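Long-range contact in copper-containing nitrite reductase (Hyphomicrobium denitrificans 1NES1, PDB 6TFO), which probably reduces nitrite to nitric oxide, using copper centres and electrons delivered by a cytochrome c: residues C[189-203]-C[271-285]. Residues are numbered along the deposited sequence; the frame is centred on the assembly and turned at random.
With CU (copper (II) ion), chain J.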
ATOM      1  N   TRP C 189      -4.512  34.840 -12.114  1.00 45.61           N
ATOM      2  CA  TRP C 189      -3.920  35.710 -13.157  1.00 47.79           C
ATOM      3  C   TRP C 189      -5.066  36.326 -13.972  1.00 47.09           C
ATOM      4  O   TRP C 189      -5.950  35.572 -14.410  1.00 48.83           O
ATOM      5  CB  TRP C 189      -2.944  34.925 -14.044  1.00 50.20           C
ATOM      6  CG  TRP C 189      -1.867  34.207 -13.297  1.00 44.02           C
ATOM      7  CD1 TRP C 189      -1.483  34.423 -12.011  1.00 42.80           C
ATOM      8  CD2 TRP C 189      -0.990  33.193 -13.819  1.00 42.41           C
ATOM      9  NE1 TRP C 189      -0.453  33.587 -11.687  1.00 42.49           N
ATOM     10  CE2 TRP C 189      -0.131  32.813 -12.770  1.00 42.22           C
ATOM     11  CE3 TRP C 189      -0.856  32.554 -15.051  1.00 43.21           C
ATOM     12  CZ2 TRP C 189       0.849  31.835 -12.924  1.00 43.13           C
ATOM     13  CZ3 TRP C 189       0.120  31.592 -15.206  1.00 47.99           C
ATOM     14  CH2 TRP C 189       0.962  31.240 -14.155  1.00 47.19           C
ATOM     15  N   THR C 190      -5.055  37.645 -14.166  1.00 52.21           N
ATOM     16  CA  THR C 190      -6.215  38.394 -14.712  1.00 49.57           C
ATOM     17  C   THR C 190      -5.779  39.489 -15.685  1.00 48.79           C
ATOM     18  O   THR C 190      -4.612  39.931 -15.651  1.00 42.91           O
ATOM     19  CB  THR C 190      -7.019  39.054 -13.590  1.00 47.50           C
ATOM     20  OG1 THR C 190      -6.217  40.098 -13.042  1.00 45.04           O
ATOM     21  CG2 THR C 190      -7.427  38.066 -12.519  1.00 47.88           C
ATOM     22  N   PHE C 191      -6.741  39.920 -16.503  1.00 51.48           N
ATOM     23  CA  PHE C 191      -6.758  41.253 -17.149  1.00 44.56           C
ATOM     24  C   PHE C 191      -7.512  42.183 -16.184  1.00 45.24           C
ATOM     25  O   PHE C 191      -8.699  41.925 -15.904  1.00 41.90           O
ATOM     26  CB  PHE C 191      -7.365  41.117 -18.544  1.00 42.75           C
ATOM     27  CG  PHE C 191      -6.622  40.214 -19.501  1.00 35.87           C
ATOM     28  CD1 PHE C 191      -5.458  40.627 -20.110  1.00 39.91           C
ATOM     29  CD2 PHE C 191      -7.138  38.985 -19.858  1.00 37.44           C
ATOM     30  CE1 PHE C 191      -4.815  39.821 -21.040  1.00 45.17           C
ATOM     31  CE2 PHE C 191      -6.507  38.173 -20.783  1.00 40.08           C
ATOM     32  CZ  PHE C 191      -5.348  38.596 -21.387  1.00 43.07           C
ATOM     33  N   ASN C 192      -6.795  43.148 -15.593  1.00 43.49           N
ATOM     34  CA  ASN C 192      -7.366  44.273 -14.811  1.00 47.57           C
ATOM     35  C   ASN C 192      -8.005  43.756 -13.522  1.00 47.80           C
ATOM     36  O   ASN C 192      -8.970  44.372 -13.044  1.00 50.11           O
ATOM     37  CB  ASN C 192      -8.309  45.096 -15.693  1.00 47.79           C
ATOM     38  CG  ASN C 192      -7.522  45.856 -16.735  1.00 48.36           C
ATOM     39  OD1 ASN C 192      -7.018  45.278 -17.692  1.00 50.38           O
ATOM     40  ND2 ASN C 192      -7.308  47.135 -16.488  1.00 58.22           N
ATOM     41  N   GLY C 193      -7.439  42.697 -12.948  1.00 53.42           N
ATOM     42  CA  GLY C 193      -7.729  42.260 -11.565  1.00 52.08           C
ATOM     43  C   GLY C 193      -9.097  41.622 -11.404  1.00 52.47           C
ATOM     44  O   GLY C 193      -9.551  41.557 -10.244  1.00 52.00           O
ATOM     45  N   LYS C 194      -9.735  41.165 -12.494  1.00 54.93           N
ATOM     46  CA  LYS C 194     -11.087  40.543 -12.440  1.00 49.09           C
ATOM     47  C   LYS C 194     -11.229  39.435 -13.493  1.00 43.06           C
ATOM     48  O   LYS C 194     -10.435  39.385 -14.449  1.00 35.69           O
ATOM     49  CB  LYS C 194     -12.151  41.633 -12.580  1.00 53.46           C
ATOM     50  CG  LYS C 194     -12.733  42.129 -11.269  1.00 55.45           C
ATOM     51  CD  LYS C 194     -12.894  43.632 -11.199  1.00 62.54           C
ATOM     52  CE  LYS C 194     -13.999  44.074 -10.252  1.00 69.41           C
ATOM     53  NZ  LYS C 194     -14.151  43.162  -9.083  1.00 68.53           N
ATOM     54  N   VAL C 195     -12.206  38.550 -13.283  1.00 38.04           N
ATOM     55  CA  VAL C 195     -12.457  37.357 -14.143  1.00 40.20           C
ATOM     56  C   VAL C 195     -13.949  37.318 -14.429  1.00 42.63           C
ATOM     57  O   VAL C 195     -14.734  37.245 -13.489  1.00 49.03           O
ATOM     58  CB  VAL C 195     -11.996  36.043 -13.481  1.00 40.71           C
ATOM     59  CG1 VAL C 195     -12.269  34.828 -14.356  1.00 44.77           C
ATOM     60  CG2 VAL C 195     -10.532  36.096 -13.111  1.00 39.27           C
ATOM     61  N   PRO C 196     -14.384  37.403 -15.708  1.00 38.77           N
ATOM     62  CA  PRO C 196     -13.482  37.614 -16.845  1.00 42.32           C
ATOM     63  C   PRO C 196     -12.895  39.031 -16.931  1.00 39.91           C
ATOM     64  O   PRO C 196     -13.308  39.892 -16.189  1.00 38.25           O
ATOM     65  CB  PRO C 196     -14.387  37.379 -18.064  1.00 44.72           C
ATOM     66  CG  PRO C 196     -15.766  37.776 -17.562  1.00 44.16           C
ATOM     67  CD  PRO C 196     -15.784  37.276 -16.130  1.00 42.69           C
ATOM     68  N   GLY C 197     -11.947  39.224 -17.849  1.00 42.42           N
ATOM     69  CA  GLY C 197     -11.324  40.525 -18.160  1.00 46.17           C
ATOM     70  C   GLY C 197     -12.352  41.544 -18.658  1.00 48.94           C
ATOM     71  O   GLY C 197     -13.541  41.241 -18.771  1.00 43.90           O
ATOM     72  N   PRO C 198     -11.936  42.804 -18.921  1.00 49.27           N
ATOM     73  CA  PRO C 198     -12.863  43.828 -19.398  1.00 51.22           C
ATOM     74  C   PRO C 198     -13.598  43.364 -20.659  1.00 46.95           C
ATOM     75  O   PRO C 198     -12.976  42.699 -21.464  1.00 52.04           O
ATOM     76  CB  PRO C 198     -11.950  45.030 -19.675  1.00 51.11           C
ATOM     77  CG  PRO C 198     -10.801  44.824 -18.711  1.00 53.69           C
ATOM     78  CD  PRO C 198     -10.578  43.328 -18.722  1.00 49.13           C
ATOM     79  N   PHE C 199     -14.893  43.677 -20.761  1.00 48.51           N
ATOM     80  CA  PHE C 199     -15.705  43.529 -21.999  1.00 52.65           C
ATOM     81  C   PHE C 199     -15.277  44.620 -22.999  1.00 46.43           C
ATOM     82  O   PHE C 199     -15.466  45.801 -22.730  1.00 44.72           O
ATOM     83  CB  PHE C 199     -17.205  43.600 -21.688  1.00 57.16           C
ATOM     84  CG  PHE C 199     -18.103  43.191 -22.828  1.00 57.09           C
ATOM     85  CD1 PHE C 199     -18.364  44.063 -23.878  1.00 54.65           C
ATOM     86  CD2 PHE C 199     -18.689  41.933 -22.844  1.00 57.68           C
ATOM     87  CE1 PHE C 199     -19.192  43.679 -24.921  1.00 56.40           C
ATOM     88  CE2 PHE C 199     -19.518  41.554 -23.889  1.00 61.41           C
ATOM     89  CZ  PHE C 199     -19.768  42.425 -24.924  1.00 58.25           C
ATOM     90  N   LEU C 200     -14.652  44.217 -24.096  1.00 45.51           N
ATOM     91  CA  LEU C 200     -14.183  45.136 -25.161  1.00 49.67           C
ATOM     92  C   LEU C 200     -15.257  45.193 -26.255  1.00 54.97           C
ATOM     93  O   LEU C 200     -15.729  44.129 -26.709  1.00 47.74           O
ATOM     94  CB  LEU C 200     -12.844  44.636 -25.698  1.00 48.85           C
ATOM     95  CG  LEU C 200     -11.776  44.381 -24.638  1.00 49.80           C
ATOM     96  CD1 LEU C 200     -10.502  43.846 -25.286  1.00 51.78           C
ATOM     97  CD2 LEU C 200     -11.485  45.652 -23.846  1.00 49.25           C
ATOM     98  N   ARG C 201     -15.666  46.408 -26.611  1.00 58.77           N
ATOM     99  CA  ARG C 201     -16.790  46.684 -27.546  1.00 51.93           C
ATOM    100  C   ARG C 201     -16.293  47.699 -28.577  1.00 47.27           C
ATOM    101  O   ARG C 201     -15.952  48.839 -28.192  1.00 46.11           O
ATOM    102  CB  ARG C 201     -18.009  47.204 -26.777  1.00 51.65           C
ATOM    103  CG  ARG C 201     -19.318  47.040 -27.531  1.00 53.19           C
ATOM    104  CD  ARG C 201     -20.508  47.181 -26.604  1.00 54.27           C
ATOM    105  NE  ARG C 201     -21.765  46.800 -27.250  1.00 50.56           N
ATOM    106  CZ  ARG C 201     -22.864  46.399 -26.609  1.00 46.78           C
ATOM    107  NH1 ARG C 201     -22.885  46.280 -25.291  1.00 43.99           N
ATOM    108  NH2 ARG C 201     -23.939  46.087 -27.303  1.00 49.64           N
ATOM    109  N   VAL C 202     -16.172  47.259 -29.818  1.00 42.98           N
ATOM    110  CA  VAL C 202     -15.795  48.111 -30.971  1.00 46.32           C
ATOM    111  C   VAL C 202     -16.807  47.874 -32.106  1.00 52.56           C
ATOM    112  O   VAL C 202     -17.738  47.026 -31.960  1.00 52.49           O
ATOM    113  CB  VAL C 202     -14.345  47.819 -31.398  1.00 46.51           C
ATOM    114  CG1 VAL C 202     -13.377  48.122 -30.261  1.00 45.57           C
ATOM    115  CG2 VAL C 202     -14.165  46.393 -31.923  1.00 47.93           C
ATOM    116  N   ARG C 203     -16.659  48.640 -33.186  1.00 56.43           N
ATOM    117  CA  ARG C 203     -17.487  48.547 -34.409  1.00 52.81           C
ATOM    118  C   ARG C 203     -16.602  47.896 -35.476  1.00 50.24           C
ATOM    119  O   ARG C 203     -15.397  48.200 -35.483  1.00 50.88           O
ATOM    120  CB  ARG C 203     -17.952  49.965 -34.744  1.00 59.81           C
ATOM    121  CG  ARG C 203     -18.703  50.086 -36.058  1.00 70.43           C
ATOM    122  CD  ARG C 203     -18.474  51.465 -36.658  1.00 82.99           C
ATOM    123  NE  ARG C 203     -19.463  51.760 -37.686  1.00 81.69           N
ATOM    124  CZ  ARG C 203     -19.407  51.323 -38.946  1.00 82.98           C
ATOM    125  NH1 ARG C 203     -18.384  50.604 -39.383  1.00 83.81           N
ATOM    126  NH2 ARG C 203     -20.374  51.635 -39.786  1.00 96.39           N
ATOM    127  N   HIS C 271      -2.492  29.835 -17.870  1.00 49.91           N
ATOM    128  CA  HIS C 271      -2.886  31.270 -17.921  1.00 45.86           C
ATOM    129  C   HIS C 271      -4.414  31.383 -18.009  1.00 40.94           C
ATOM    130  O   HIS C 271      -4.985  32.247 -17.339  1.00 40.08           O
ATOM    131  CB  HIS C 271      -2.148  31.965 -19.066  1.00 43.96           C
ATOM    132  CG  HIS C 271      -0.697  32.134 -18.786  1.00 43.22           C
ATOM    133  ND1 HIS C 271      -0.171  33.332 -18.361  1.00 47.45           N
ATOM    134  CD2 HIS C 271       0.332  31.267 -18.850  1.00 42.86           C
ATOM    135  CE1 HIS C 271       1.126  33.196 -18.170  1.00 47.11           C
ATOM    136  NE2 HIS C 271       1.457  31.943 -18.478  1.00 45.93           N
ATOM    137  N   ILE C 272      -5.063  30.492 -18.755  1.00 39.95           N
ATOM    138  CA  ILE C 272      -6.542  30.538 -18.930  1.00 43.01           C
ATOM    139  C   ILE C 272      -7.231  30.106 -17.632  1.00 40.32           C
ATOM    140  O   ILE C 272      -8.015  30.933 -17.112  1.00 39.26           O
ATOM    141  CB  ILE C 272      -6.992  29.761 -20.179  1.00 46.33           C
ATOM    142  CG1 ILE C 272      -6.569  30.501 -21.452  1.00 43.81           C
ATOM    143  CG2 ILE C 272      -8.496  29.505 -20.153  1.00 48.41           C
ATOM    144  CD1 ILE C 272      -6.711  29.670 -22.710  1.00 44.72           C
ATOM    145  N   THR C 273      -6.937  28.917 -17.083  1.00 42.19           N
ATOM    146  CA  THR C 273      -7.578  28.428 -15.822  1.00 42.70           C
ATOM    147  C   THR C 273      -7.445  29.478 -14.712  1.00 40.26           C
ATOM    148  O   THR C 273      -8.395  29.619 -13.904  1.00 36.15           O
ATOM    149  CB  THR C 273      -7.052  27.060 -15.350  1.00 44.42           C
ATOM    150  OG1 THR C 273      -7.797  26.710 -14.182  1.00 44.82           O
ATOM    151  CG2 THR C 273      -5.578  27.036 -15.026  1.00 43.09           C
ATOM    152  N   ASN C 274      -6.315  30.188 -14.674  1.00 41.30           N
ATOM    153  CA  ASN C 274      -5.984  31.157 -13.594  1.00 41.73           C
ATOM    154  C   ASN C 274      -6.836  32.417 -13.725  1.00 41.90           C
ATOM    155  O   ASN C 274      -6.948  33.127 -12.711  1.00 37.86           O
ATOM    156  CB  ASN C 274      -4.487  31.464 -13.571  1.00 45.97           C
ATOM    157  CG  ASN C 274      -3.690  30.408 -12.830  1.00 43.33           C
ATOM    158  OD1 ASN C 274      -2.493  30.573 -12.633  1.00 49.49           O
ATOM    159  ND2 ASN C 274      -4.328  29.320 -12.443  1.00 36.09           N
ATOM    160  N   GLY C 275      -7.374  32.693 -14.922  1.00 44.29           N
ATOM    161  CA  GLY C 275      -8.493  33.639 -15.121  1.00 44.05           C
ATOM    162  C   GLY C 275      -8.300  34.616 -16.270  1.00 47.56           C
ATOM    163  O   GLY C 275      -9.099  35.588 -16.327  1.00 45.71           O
ATOM    164  N   MET C 276      -7.329  34.377 -17.166  1.00 47.28           N
ATOM    165  CA  MET C 276      -6.945  35.342 -18.232  1.00 48.69           C
ATOM    166  C   MET C 276      -7.791  35.067 -19.488  1.00 49.33           C
ATOM    167  O   MET C 276      -7.255  34.583 -20.510  1.00 44.95           O
ATOM    168  CB  MET C 276      -5.437  35.302 -18.514  1.00 46.37           C
ATOM    169  CG  MET C 276      -4.600  35.569 -17.252  1.00 49.00           C
ATOM    170  SD  MET C 276      -2.854  36.044 -17.539  1.00 41.81           S
ATOM    171  CE  MET C 276      -3.092  37.762 -17.957  1.00 46.05           C
ATOM    172  N   TYR C 277      -9.088  35.400 -19.404  1.00 48.54           N
ATOM    173  CA  TYR C 277     -10.039  35.339 -20.540  1.00 45.88           C
ATOM    174  C   TYR C 277     -11.093  36.442 -20.413  1.00 43.81           C
ATOM    175  O   TYR C 277     -11.399  36.871 -19.292  1.00 43.37           O
ATOM    176  CB  TYR C 277     -10.680  33.949 -20.630  1.00 47.76           C
ATOM    177  CG  TYR C 277     -11.246  33.375 -19.351  1.00 44.63           C
ATOM    178  CD1 TYR C 277     -12.564  33.614 -18.974  1.00 47.23           C
ATOM    179  CD2 TYR C 277     -10.497  32.518 -18.555  1.00 45.52           C
ATOM    180  CE1 TYR C 277     -13.112  33.041 -17.830  1.00 44.78           C
ATOM    181  CE2 TYR C 277     -11.030  31.935 -17.409  1.00 43.43           C
ATOM    182  CZ  TYR C 277     -12.346  32.187 -17.051  1.00 42.35           C
ATOM    183  OH  TYR C 277     -12.878  31.623 -15.931  1.00 35.88           O
ATOM    184  N   GLY C 278     -11.639  36.869 -21.557  1.00 45.41           N
ATOM    185  CA  GLY C 278     -12.687  37.903 -21.682  1.00 41.56           C
ATOM    186  C   GLY C 278     -13.349  37.876 -23.045  1.00 42.22           C
ATOM    187  O   GLY C 278     -12.993  37.007 -23.885  1.00 42.27           O
ATOM    188  N   LEU C 279     -14.284  38.797 -23.274  1.00 45.50           N
ATOM    189  CA  LEU C 279     -15.051  38.892 -24.550  1.00 44.58           C
ATOM    190  C   LEU C 279     -14.749  40.226 -25.243  1.00 45.53           C
ATOM    191  O   LEU C 279     -14.661  41.257 -24.549  1.00 46.22           O
ATOM    192  CB  LEU C 279     -16.545  38.753 -24.251  1.00 42.27           C
ATOM    193  CG  LEU C 279     -17.049  37.346 -23.946  1.00 42.20           C
ATOM    194  CD1 LEU C 279     -18.552  37.359 -23.725  1.00 47.15           C
ATOM    195  CD2 LEU C 279     -16.690  36.362 -25.046  1.00 42.82           C
ATOM    196  N   LEU C 280     -14.538  40.163 -26.560  1.00 48.23           N
ATOM    197  CA  LEU C 280     -14.489  41.291 -27.533  1.00 50.03           C
ATOM    198  C   LEU C 280     -15.719  41.183 -28.439  1.00 47.25           C
ATOM    199  O   LEU C 280     -15.788  40.187 -29.205  1.00 44.02           O
ATOM    200  CB  LEU C 280     -13.202  41.189 -28.372  1.00 47.62           C
ATOM    201  CG  LEU C 280     -13.078  42.169 -29.535  1.00 48.95           C
ATOM    202  CD1 LEU C 280     -13.036  43.607 -29.009  1.00 53.44           C
ATOM    203  CD2 LEU C 280     -11.864  41.846 -30.387  1.00 45.46           C
ATOM    204  N   LEU C 281     -16.651  42.134 -28.326  1.00 46.81           N
ATOM    205  CA  LEU C 281     -17.769  42.338 -29.300  1.00 50.70           C
ATOM    206  C   LEU C 281     -17.286  43.287 -30.392  1.00 48.48           C
ATOM    207  O   LEU C 281     -16.961  44.459 -30.060  1.00 41.42           O
ATOM    208  CB  LEU C 281     -19.002  42.920 -28.596  1.00 49.22           C
ATOM    209  CG  LEU C 281     -20.234  43.142 -29.471  1.00 46.80           C
ATOM    210  CD1 LEU C 281     -20.725  41.848 -30.085  1.00 46.97           C
ATOM    211  CD2 LEU C 281     -21.350  43.789 -28.663  1.00 46.12           C
ATOM    212  N   VAL C 282     -17.184  42.781 -31.621  1.00 47.15           N
ATOM    213  CA  VAL C 282     -17.044  43.618 -32.847  1.00 49.11           C
ATOM    214  C   VAL C 282     -18.456  43.783 -33.422  1.00 48.04           C
ATOM    215  O   VAL C 282     -18.965  42.839 -34.037  1.00 44.53           O
ATOM    216  CB  VAL C 282     -16.048  42.995 -33.836  1.00 47.00           C
ATOM    217  CG1 VAL C 282     -15.833  43.876 -35.048  1.00 47.47           C
ATOM    218  CG2 VAL C 282     -14.721  42.717 -33.158  1.00 51.03           C
ATOM    219  N   GLU C 283     -19.104  44.915 -33.135  1.00 48.72           N
ATOM    220  CA  GLU C 283     -20.495  45.195 -33.577  1.00 50.55           C
ATOM    221  C   GLU C 283     -20.556  45.246 -35.103  1.00 50.55           C
ATOM    222  O   GLU C 283     -19.687  45.813 -35.762  1.00 52.52           O
ATOM    223  CB  GLU C 283     -20.995  46.512 -32.997  1.00 51.16           C
ATOM    224  CG  GLU C 283     -21.470  46.412 -31.557  1.00 51.29           C
ATOM    225  CD  GLU C 283     -22.203  47.665 -31.112  1.00 52.11           C
ATOM    226  OE1 GLU C 283     -22.713  48.363 -31.995  1.00 60.20           O
ATOM    227  OE2 GLU C 283     -22.271  47.940 -29.900  1.00 51.93           O
ATOM    228  N   PRO C 284     -21.598  44.670 -35.733  1.00 55.37           N
ATOM    229  CA  PRO C 284     -21.807  44.857 -37.170  1.00 60.49           C
ATOM    230  C   PRO C 284     -22.222  46.321 -37.410  1.00 62.80           C
ATOM    231  O   PRO C 284     -22.557  46.984 -36.440  1.00 61.42           O
ATOM    232  CB  PRO C 284     -22.924  43.845 -37.491  1.00 61.45           C
ATOM    233  CG  PRO C 284     -23.705  43.709 -36.192  1.00 55.34           C
ATOM    234  CD  PRO C 284     -22.680  43.902 -35.094  1.00 57.05           C
ATOM    235  N   GLU C 285     -22.203  46.801 -38.656  1.00 69.52           N
ATOM    236  CA  GLU C 285     -22.467  48.232 -38.995  1.00 64.01           C
ATOM    237  C   GLU C 285     -23.762  48.715 -38.330  1.00 60.99           C
ATOM    238  O   GLU C 285     -23.732  49.800 -37.691  1.00 56.69           O
ATOM    239  CB  GLU C 285     -22.515  48.430 -40.507  1.00 70.74           C
ATOM    240  CG  GLU C 285     -21.156  48.336 -41.165  1.00 77.96           C
ATOM    241  CD  GLU C 285     -21.013  49.191 -42.409  1.00 88.67           C
ATOM    242  OE1 GLU C 285     -19.870  49.577 -42.710  1.00 92.56           O
ATOM    243  OE2 GLU C 285     -22.050  49.489 -43.050  1.00 91.36           O
TER
HETATM  244 CU    CU J 501      -0.899  35.253 -18.884  1.00 45.57          CU
HETATM  245  O   HOH W   1      -9.138  38.461 -16.496  1.00 44.04           O
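Trp189 turns the edge of its six-membered ring to the face of His271, an edge-to-face pair with CZ3 over the imidazole and the planes at 56°. Asn274 OD1 sits over the centre of one indole face, 3.2 Å from Trp189 CD2. His271 ND1 and Met276 SD bind the copper at 2.1 and 2.5 Å; His222 and Cys263 complete this type 1 site. The Met276 chain turns about its CG-SD bond (chi3 79°), which brings CE over the centre of the Phe191 ring, a CH-pi contact. Met276 CG also packs on Trp189 CB. An alanine in place of Trp189 would lose the whole indole, which would probably open a gap against the face of the copper ligand His271 and leave Asn274 OD1 without the ring beneath it.

Gly275 closes the helix in a Schellman motif; a side chain there would clash with Val195 CG2. A water bridges Phe191 N, Lys194 O and Gly275 O.

Farther on, strands 200-203 and 277-283 pair in parallel. Leu200 N donates to Leu279 O at 3.0 Å, and Leu281 N to Leu200 O at 2.7 Å. Val202 N and Glu283 N continue the pattern. On one face Leu280 CD1 presses on Leu200 CB at a tight 3.5 Å. On the other, Arg201 NE bonds Glu283 OE2 at 2.9 Å through the anti lone pair, while Leu281 CD2 covers a guanidinium face. Arg201 NH1 also pairs with Glu294.

Strand 200-203 edges this sheet of the cupredoxin domain. Strand 257-262 flanks 277-283 across from it, and strand 293-302 packs on Pro196, Tyr277 and Leu279.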